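Local structure of periplasmic beta-glucosidase (Pseudomonas aeruginosa, 6R5T) at residues T232-L238 with L277-V283; S615-F619 with K648-T653. The protein probably hydrolyses terminal, non-reducing beta-D-glucosyl residues of beta-glucosides in the periplasm, releasing beta-D-glucose, as a glycoside hydrolase of family 3. The protein carries 1 engineered substitution. One frame throughout, in Å; residues are numbered along the deposited sequence.

Interaction 1: T232-L238 with L277-V283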
ATOM      1  N   THR A 232      13.416  -9.786  14.726  1.00 13.80           N
ATOM      2  CA  THR A 232      14.064 -10.786  15.615  1.00 15.43           C
ATOM      3  C   THR A 232      15.574 -10.771  15.413  1.00 16.09           C
ATOM      4  O   THR A 232      16.287 -11.198  16.353  1.00 15.77           O
ATOM      5  CB  THR A 232      13.445 -12.147  15.353  1.00 16.15           C
ATOM      6  OG1 THR A 232      12.042 -12.008  15.533  1.00 20.41           O
ATOM      7  CG2 THR A 232      13.976 -13.224  16.287  1.00 18.68           C
ATOM      8  N   ALA A 233      16.082 -10.335  14.248  1.00 13.78           N
ATOM      9  CA  ALA A 233      17.539 -10.286  13.972  1.00 15.51           C
ATOM     10  C   ALA A 233      18.047  -8.859  13.833  1.00 14.07           C
ATOM     11  O   ALA A 233      19.122  -8.669  13.237  1.00 16.20           O
ATOM     12  CB  ALA A 233      17.853 -11.044  12.720  1.00 16.42           C
ATOM     13  N   ASN A 234      17.294  -7.885  14.306  1.00 13.95           N
ATOM     14  CA  ASN A 234      17.539  -6.464  13.983  1.00 13.69           C
ATOM     15  C   ASN A 234      18.244  -5.789  15.151  1.00 14.45           C
ATOM     16  O   ASN A 234      17.577  -5.314  16.091  1.00 14.55           O
ATOM     17  CB  ASN A 234      16.218  -5.803  13.609  1.00 12.75           C
ATOM     18  CG  ASN A 234      16.451  -4.520  12.864  1.00 15.75           C
ATOM     19  OD1 ASN A 234      17.278  -3.705  13.302  1.00 15.21           O
ATOM     20  ND2 ASN A 234      15.677  -4.309  11.799  1.00 16.40           N
ATOM     21  N   ARG A 235      19.580  -5.798  15.131  1.00 16.00           N
ATOM     22  CA  ARG A 235      20.351  -5.233  16.252  1.00 15.77           C
ATOM     23  C   ARG A 235      20.143  -3.715  16.356  1.00 15.32           C
ATOM     24  O   ARG A 235      20.106  -3.175  17.473  1.00 15.71           O
ATOM     25  CB  ARG A 235      21.824  -5.582  16.095  1.00 18.68           C
ATOM     26  CG  ARG A 235      22.655  -5.240  17.324  1.00 22.82           C
ATOM     27  CD  ARG A 235      24.080  -5.765  17.176  1.00 28.43           C
ATOM     28  NE  ARG A 235      24.888  -5.006  18.115  1.00 32.70           N
ATOM     29  CZ  ARG A 235      25.071  -5.291  19.386  1.00 43.00           C
ATOM     30  NH1 ARG A 235      24.577  -6.412  19.906  1.00 47.66           N
ATOM     31  NH2 ARG A 235      25.792  -4.457  20.126  1.00 40.16           N
ATOM     32  N   TRP A 236      19.910  -3.053  15.235  1.00 14.85           N
ATOM     33  CA  TRP A 236      19.624  -1.612  15.257  1.00 17.18           C
ATOM     34  C   TRP A 236      18.364  -1.404  16.103  1.00 16.28           C
ATOM     35  O   TRP A 236      18.298  -0.544  17.002  1.00 17.08           O
ATOM     36  CB  TRP A 236      19.518  -1.076  13.827  1.00 19.37           C
ATOM     37  CG  TRP A 236      18.965   0.296  13.861  1.00 22.52           C
ATOM     38  CD1 TRP A 236      19.661   1.424  14.223  1.00 25.96           C
ATOM     39  CD2 TRP A 236      17.582   0.672  13.715  1.00 23.97           C
ATOM     40  NE1 TRP A 236      18.800   2.490  14.268  1.00 30.73           N
ATOM     41  CE2 TRP A 236      17.529   2.056  13.961  1.00 26.22           C
ATOM     42  CE3 TRP A 236      16.408  -0.008  13.370  1.00 24.24           C
ATOM     43  CZ2 TRP A 236      16.329   2.757  13.868  1.00 31.79           C
ATOM     44  CZ3 TRP A 236      15.225   0.690  13.277  1.00 25.90           C
ATOM     45  CH2 TRP A 236      15.187   2.050  13.552  1.00 27.41           C
ATOM     46  N   LEU A 237      17.324  -2.173  15.812  1.00 13.81           N
ATOM     47  CA  LEU A 237      16.047  -1.981  16.528  1.00 14.66           C
ATOM     48  C   LEU A 237      16.160  -2.359  18.004  1.00 14.31           C
ATOM     49  O   LEU A 237      15.657  -1.596  18.862  1.00 14.93           O
ATOM     50  CB  LEU A 237      14.973  -2.807  15.819  1.00 16.08           C
ATOM     51  CG  LEU A 237      13.577  -2.698  16.400  1.00 17.17           C
ATOM     52  CD1 LEU A 237      12.888  -1.448  15.928  1.00 17.61           C
ATOM     53  CD2 LEU A 237      12.758  -3.931  16.042  1.00 18.74           C
ATOM     54  N   LEU A 238      16.736  -3.528  18.310  1.00 13.82           N
ATOM     55  CA  LEU A 238      16.546  -4.110  19.651  1.00 14.37           C
ATOM     56  C   LEU A 238      17.645  -3.617  20.586  1.00 15.73           C
ATOM     57  O   LEU A 238      17.452  -3.704  21.791  1.00 16.98           O
ATOM     58  CB  LEU A 238      16.578  -5.628  19.541  1.00 14.75           C
ATOM     59  CG  LEU A 238      15.480  -6.255  18.718  1.00 14.85           C
ATOM     60  CD1 LEU A 238      15.662  -7.751  18.781  1.00 15.72           C
ATOM     61  CD2 LEU A 238      14.116  -5.826  19.208  1.00 14.45           C
ATOM     62  N   LEU A 277      22.041 -14.977  15.444  1.00 15.43           N
ATOM     63  CA  LEU A 277      21.503 -13.659  15.004  1.00 15.42           C
ATOM     64  C   LEU A 277      20.553 -13.114  16.068  1.00 14.25           C
ATOM     65  O   LEU A 277      20.651 -11.940  16.392  1.00 15.05           O
ATOM     66  CB  LEU A 277      20.797 -13.803  13.666  1.00 16.28           C
ATOM     67  CG  LEU A 277      21.694 -14.084  12.478  1.00 19.35           C
ATOM     68  CD1 LEU A 277      20.876 -14.365  11.231  1.00 21.74           C
ATOM     69  CD2 LEU A 277      22.655 -12.936  12.246  1.00 22.18           C
ATOM     70  N   ALA A 278      19.648 -13.930  16.588  1.00 13.68           N
ATOM     71  CA  ALA A 278      18.626 -13.447  17.546  1.00 13.73           C
ATOM     72  C   ALA A 278      19.277 -12.992  18.857  1.00 13.42           C
ATOM     73  O   ALA A 278      18.994 -11.913  19.339  1.00 15.52           O
ATOM     74  CB  ALA A 278      17.617 -14.523  17.779  1.00 14.23           C
ATOM     75  N   ILE A 279      20.165 -13.790  19.443  1.00 14.77           N
ATOM     76  CA  ILE A 279      20.695 -13.413  20.777  1.00 15.85           C
ATOM     77  C   ILE A 279      21.596 -12.186  20.628  1.00 15.24           C
ATOM     78  O   ILE A 279      21.525 -11.293  21.481  1.00 17.21           O
ATOM     79  CB  ILE A 279      21.370 -14.597  21.515  1.00 17.11           C
ATOM     80  CG1 ILE A 279      21.426 -14.208  23.007  1.00 20.55           C
ATOM     81  CG2 ILE A 279      22.695 -14.960  20.873  1.00 16.92           C
ATOM     82  CD1 ILE A 279      21.670 -15.297  23.991  1.00 22.54           C
ATOM     83  N   GLN A 280      22.371 -12.092  19.552  1.00 14.29           N
ATOM     84  CA  GLN A 280      23.292 -10.940  19.385  1.00 16.70           C
ATOM     85  C   GLN A 280      22.505  -9.681  19.001  1.00 16.75           C
ATOM     86  O   GLN A 280      22.948  -8.556  19.361  1.00 18.39           O
ATOM     87  CB  GLN A 280      24.415 -11.296  18.424  1.00 19.64           C
ATOM     88  CG  GLN A 280      25.295 -12.399  19.011  1.00 22.77           C
ATOM     89  CD  GLN A 280      26.719 -12.327  18.514  1.00 25.73           C
ATOM     90  OE1 GLN A 280      27.664 -12.253  19.337  1.00 29.80           O
ATOM     91  NE2 GLN A 280      26.867 -12.377  17.196  1.00 21.57           N
ATOM     92  N   ALA A 281      21.349  -9.825  18.371  1.00 15.29           N
ATOM     93  CA  ALA A 281      20.509  -8.666  18.058  1.00 16.01           C
ATOM     94  C   ALA A 281      19.904  -8.046  19.301  1.00 15.65           C
ATOM     95  O   ALA A 281      19.739  -6.821  19.341  1.00 17.20           O
ATOM     96  CB  ALA A 281      19.457  -9.044  17.050  1.00 16.06           C
ATOM     97  N   GLY A 282      19.654  -8.864  20.305  1.00 15.82           N
ATOM     98  CA  GLY A 282      19.098  -8.401  21.580  1.00 15.45           C
ATOM     99  C   GLY A 282      17.824  -9.107  21.988  1.00 14.45           C
ATOM    100  O   GLY A 282      17.135  -8.557  22.867  1.00 17.57           O
ATOM    101  N   VAL A 283      17.539 -10.299  21.462  1.00 14.24           N
ATOM    102  CA  VAL A 283      16.367 -11.090  21.916  1.00 14.03           C
ATOM    103  C   VAL A 283      16.784 -11.908  23.147  1.00 15.75           C
ATOM    104  O   VAL A 283      17.746 -12.690  23.018  1.00 16.78           O
ATOM    105  CB  VAL A 283      15.854 -11.996  20.805  1.00 15.48           C
ATOM    106  CG1 VAL A 283      14.761 -12.887  21.326  1.00 17.08           C
ATOM    107  CG2 VAL A 283      15.373 -11.188  19.612  1.00 15.07           C
TER
HETATM  108  O   HOH W   1      17.545  -5.787  23.488  1.00 26.65           O
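Ala281 pushes its methyl into the bend of the chain just ahead of helix 235-245, with CB 3.5 Å from Ala233 C and nearly as close to Asn234 N. Ala281 carries only a methyl here, and the backbones come within 3.9 Å at Arg235 CA and Ala281 CA. Two CA-H...O contacts, Ala278 CA to Thr232 O and Arg235 CA to Ala281 O, line this narrow seam.

Arg235 supplies the one direct hydrogen bond between the segments. Its CG is anti to the backbone N (chi1 -170°) and the chain stays extended as far as NE; this shape carries the guanidinium to the last turn of helix 271-281 and sets NH1 2.7 Å from Gln280 O. The oxygen lies in the guanidinium plane. NH1 approaches nearly in line with C=O (C=O...N 164°), but the bond is bent at the hydrogen, N-H...O 144°.

On the buried side, Leu238 turns CD1 onto Val283 CG2 (3.5 Å). That same CG2 sits 3.4 Å from Thr232 O, a carbonyl buried here without a hydrogen-bond partner. Thr232 CG2, anti to its own N, packs against both Val283 CG2 and Ala278 CB.

Both helix ends are finished locally. Asn234 is the N-cap, its OD1 accepting from Leu237 N; Gly282, with positive phi, is the C' residue of a Schellman motif in which Val283 N bonds to Ala278 O. A water lies within hydrogen-bonding distance of both Leu238 O and Gly282 O.

In the family 3 TIM barrel, the start of helix 235-245 thus meets the C-terminal end of helix 271-281. Phe178 of strand 172-178 touches Leu238 from the sheet side, Val259 of helix 258-261 packs on Thr232 and Ala278, and Tyr292 of helix 291-301 lies against Ala278.

Interaction 2: S615-F619 with K648-T653; sequences SYTEF and KRAGAT
Phe619 lays one ring face against Thr653, whose CG2 sits 3.6 Å from the ring centroid and only 9° off the normal, a well-centred CH-pi contact. Thr653 CB rests over the same face, nearer CE2. At the ring edge, CZ reaches Gly651 O at 3.5 Å. With Thr653 OG1 anti to the backbone N (chi1 -173°), CG2 falls between N and the carbonyl carbon, facing the ring.

Further along, Thr617 presses on the backbone of Arg649, with CB 3.1 Å from Arg649 O, a tight approach. The hydroxyl of Thr617 is hydrogen-bonded to Asn645 OD1, and Asn645 ND2 in turn bonds to Arg649 O, so one asparagine amide ties the two residues together. Beside them the extended Arg649 chain brings CD to 3.7 Å from Tyr616 CB.

Waters bridge polar groups across the contact. Tyr616 O accepts from two waters; one of these also accepts from Arg649 NE, the other from Lys648 N. A third links Ser615 OG to Ala652 O. Ser615 OG also takes the N-H of Thr617 at 3.0 Å, an ST turn that fixes the bend ahead of the strand. Behind this layer, Asn558 bonds to Ser615 OG, Tyr616 N and Ala650 O, while Tyr616 OH bonds to Val552 O.

The direct contact is therefore van der Waals and CH-pi, partly against backbone carbonyls, with the polar links made through waters and asparagine side chains. Ring packing on Thr653 and on Leu643 of strand 636-645 holds the Phe619 end, and bridging waters hold the Tyr616-Arg649 end.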
ATOM      1  N   SER A 615     -24.648  11.412  18.068  1.00 13.37           N
ATOM      2  CA  SER A 615     -25.276  11.436  19.403  1.00 13.90           C
ATOM      3  C   SER A 615     -26.784  11.514  19.216  1.00 15.16           C
ATOM      4  O   SER A 615     -27.218  12.002  18.189  1.00 15.01           O
ATOM      5  CB  SER A 615     -24.760  12.633  20.192  1.00 15.51           C
ATOM      6  OG  SER A 615     -25.348  12.791  21.484  1.00 15.23           O
ATOM      7  N   TYR A 616     -27.512  11.217  20.287  1.00 13.66           N
ATOM      8  CA  TYR A 616     -28.956  11.497  20.348  1.00 14.54           C
ATOM      9  C   TYR A 616     -29.212  12.961  20.710  1.00 15.78           C
ATOM     10  O   TYR A 616     -30.395  13.400  20.724  1.00 18.61           O
ATOM     11  CB  TYR A 616     -29.622  10.583  21.367  1.00 14.48           C
ATOM     12  CG  TYR A 616     -29.554   9.103  21.080  1.00 13.78           C
ATOM     13  CD1 TYR A 616     -29.411   8.589  19.800  1.00 14.46           C
ATOM     14  CD2 TYR A 616     -29.693   8.199  22.102  1.00 15.39           C
ATOM     15  CE1 TYR A 616     -29.392   7.225  19.557  1.00 14.70           C
ATOM     16  CE2 TYR A 616     -29.641   6.838  21.890  1.00 14.04           C
ATOM     17  CZ  TYR A 616     -29.526   6.332  20.603  1.00 15.01           C
ATOM     18  OH  TYR A 616     -29.469   4.990  20.387  1.00 15.55           O
ATOM     19  N   THR A 617     -28.190  13.719  21.059  1.00 12.99           N
ATOM     20  CA  THR A 617     -28.319  15.182  21.242  1.00 14.20           C
ATOM     21  C   THR A 617     -27.443  15.905  20.236  1.00 14.84           C
ATOM     22  O   THR A 617     -26.783  15.274  19.412  1.00 16.58           O
ATOM     23  CB  THR A 617     -28.016  15.527  22.700  1.00 14.85           C
ATOM     24  OG1 THR A 617     -28.573  16.806  22.953  1.00 15.16           O
ATOM     25  CG2 THR A 617     -26.533  15.530  23.018  1.00 14.79           C
ATOM     26  N   GLU A 618     -27.473  17.210  20.288  1.00 16.39           N
ATOM     27  CA  GLU A 618     -26.643  18.063  19.401  0.50 18.38           C
ATOM     28  C   GLU A 618     -25.707  18.881  20.279  1.00 18.05           C
ATOM     29  O   GLU A 618     -26.059  19.218  21.429  1.00 16.06           O
ATOM     30  CB  GLU A 618     -27.485  18.991  18.519  0.50 21.58           C
ATOM     31  CG  GLU A 618     -28.026  18.301  17.274  0.50 23.77           C
ATOM     32  CD  GLU A 618     -27.033  17.807  16.223  0.50 24.65           C
ATOM     33  OE1 GLU A 618     -25.820  18.137  16.279  0.50 24.27           O
ATOM     34  OE2 GLU A 618     -27.474  17.048  15.356  0.50 28.85           O
ATOM     35  N   PHE A 619     -24.540  19.155  19.750  1.00 15.81           N
ATOM     36  CA  PHE A 619     -23.523  19.943  20.454  1.00 16.54           C
ATOM     37  C   PHE A 619     -23.134  21.151  19.608  1.00 18.27           C
ATOM     38  O   PHE A 619     -23.249  21.148  18.342  1.00 19.83           O
ATOM     39  CB  PHE A 619     -22.305  19.080  20.782  1.00 17.27           C
ATOM     40  CG  PHE A 619     -22.591  17.926  21.714  1.00 14.94           C
ATOM     41  CD1 PHE A 619     -22.541  18.088  23.094  1.00 16.97           C
ATOM     42  CD2 PHE A 619     -22.895  16.670  21.205  1.00 16.25           C
ATOM     43  CE1 PHE A 619     -22.792  17.009  23.941  1.00 15.73           C
ATOM     44  CE2 PHE A 619     -23.129  15.603  22.047  1.00 16.33           C
ATOM     45  CZ  PHE A 619     -23.114  15.788  23.426  1.00 16.72           C
ATOM     46  N   LYS A 648     -31.734  17.867  23.567  1.00 20.78           N
ATOM     47  CA  LYS A 648     -32.703  17.554  24.629  1.00 23.24           C
ATOM     48  C   LYS A 648     -32.308  16.358  25.495  1.00 22.22           C
ATOM     49  O   LYS A 648     -33.035  16.049  26.452  1.00 21.50           O
ATOM     50  CB  LYS A 648     -34.062  17.291  23.972  1.00 28.38           C
ATOM     51  CG  LYS A 648     -34.575  18.415  23.076  1.00 37.71           C
ATOM     52  CD  LYS A 648     -35.484  17.911  21.966  1.00 44.24           C
ATOM     53  CE  LYS A 648     -36.208  19.045  21.269  1.00 49.46           C
ATOM     54  NZ  LYS A 648     -37.010  18.532  20.141  1.00 55.20           N
ATOM     55  N   ARG A 649     -31.181  15.687  25.224  1.00 18.11           N
ATOM     56  CA  ARG A 649     -30.768  14.532  26.035  1.00 16.82           C
ATOM     57  C   ARG A 649     -29.355  14.791  26.514  1.00 16.32           C
ATOM     58  O   ARG A 649     -28.570  15.372  25.789  1.00 15.68           O
ATOM     59  CB  ARG A 649     -30.803  13.224  25.240  1.00 18.24           C
ATOM     60  CG  ARG A 649     -32.201  12.870  24.753  1.00 20.26           C
ATOM     61  CD  ARG A 649     -32.124  11.702  23.819  1.00 21.96           C
ATOM     62  NE  ARG A 649     -33.433  11.289  23.419  1.00 25.40           N
ATOM     63  CZ  ARG A 649     -34.181  10.404  24.081  1.00 31.73           C
ATOM     64  NH1 ARG A 649     -33.707   9.773  25.157  1.00 30.61           N
ATOM     65  NH2 ARG A 649     -35.394  10.138  23.620  1.00 31.63           N
ATOM     66  N   ALA A 650     -29.075  14.334  27.729  1.00 15.75           N
ATOM     67  CA  ALA A 650     -27.710  14.325  28.243  1.00 14.71           C
ATOM     68  C   ALA A 650     -26.857  13.454  27.323  1.00 15.24           C
ATOM     69  O   ALA A 650     -27.333  12.468  26.798  1.00 15.28           O
ATOM     70  CB  ALA A 650     -27.690  13.805  29.652  1.00 17.32           C
ATOM     71  N   GLY A 651     -25.598  13.808  27.175  1.00 15.05           N
ATOM     72  CA  GLY A 651     -24.678  12.928  26.439  1.00 14.98           C
ATOM     73  C   GLY A 651     -23.284  13.488  26.435  1.00 14.30           C
ATOM     74  O   GLY A 651     -23.073  14.691  26.706  1.00 14.29           O
ATOM     75  N   ALA A 652     -22.360  12.637  26.017  1.00 15.61           N
ATOM     76  CA  ALA A 652     -20.962  13.037  25.871  1.00 14.34           C
ATOM     77  C   ALA A 652     -20.609  13.160  24.383  1.00 14.32           C
ATOM     78  O   ALA A 652     -21.237  12.516  23.514  1.00 14.96           O
ATOM     79  CB  ALA A 652     -20.076  12.048  26.582  1.00 14.30           C
ATOM     80  N   THR A 653     -19.597  13.982  24.164  1.00 14.61           N
ATOM     81  CA  THR A 653     -18.891  14.059  22.873  1.00 15.24           C
ATOM     82  C   THR A 653     -17.415  14.282  23.169  1.00 15.02           C
ATOM     83  O   THR A 653     -16.990  14.315  24.347  1.00 15.73           O
ATOM     84  CB  THR A 653     -19.482  15.134  21.962  1.00 15.88           C
ATOM     85  OG1 THR A 653     -18.856  15.022  20.675  1.00 18.56           O
ATOM     86  CG2 THR A 653     -19.239  16.533  22.466  1.00 16.29           C
TER
HETATM   87  O   HOH W   2     -23.797  11.514  23.299  1.00 17.36           O
HETATM   88  O   HOH W   3     -33.162  12.199  20.696  1.00 32.06           O
HETATM   89  O   HOH W   4     -31.907  15.544  21.714  1.00 37.95           O

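Overall arrangement
Interaction 1 comes first along the chain and closes before interaction 2 opens. Their centres are 51 Å apart, with about 35 Å between nearest atoms, on opposite sides of the chain's centre, and they share no helix, strand or sheet. Interaction 1 joins helices 235-245 and 271-281 within the N-terminal TIM-barrel domain. Interaction 2 lies where the chain enters strand 619-626, against the start of strand 651-660, part of the C-terminal fibronectin type III-like beta domain and its five-stranded sheet. One contact therefore packs the outer helices of the barrel, and the other ties the incoming chain to the C-terminal beta domain; both lie away from the annotated sugar and magnesium sites.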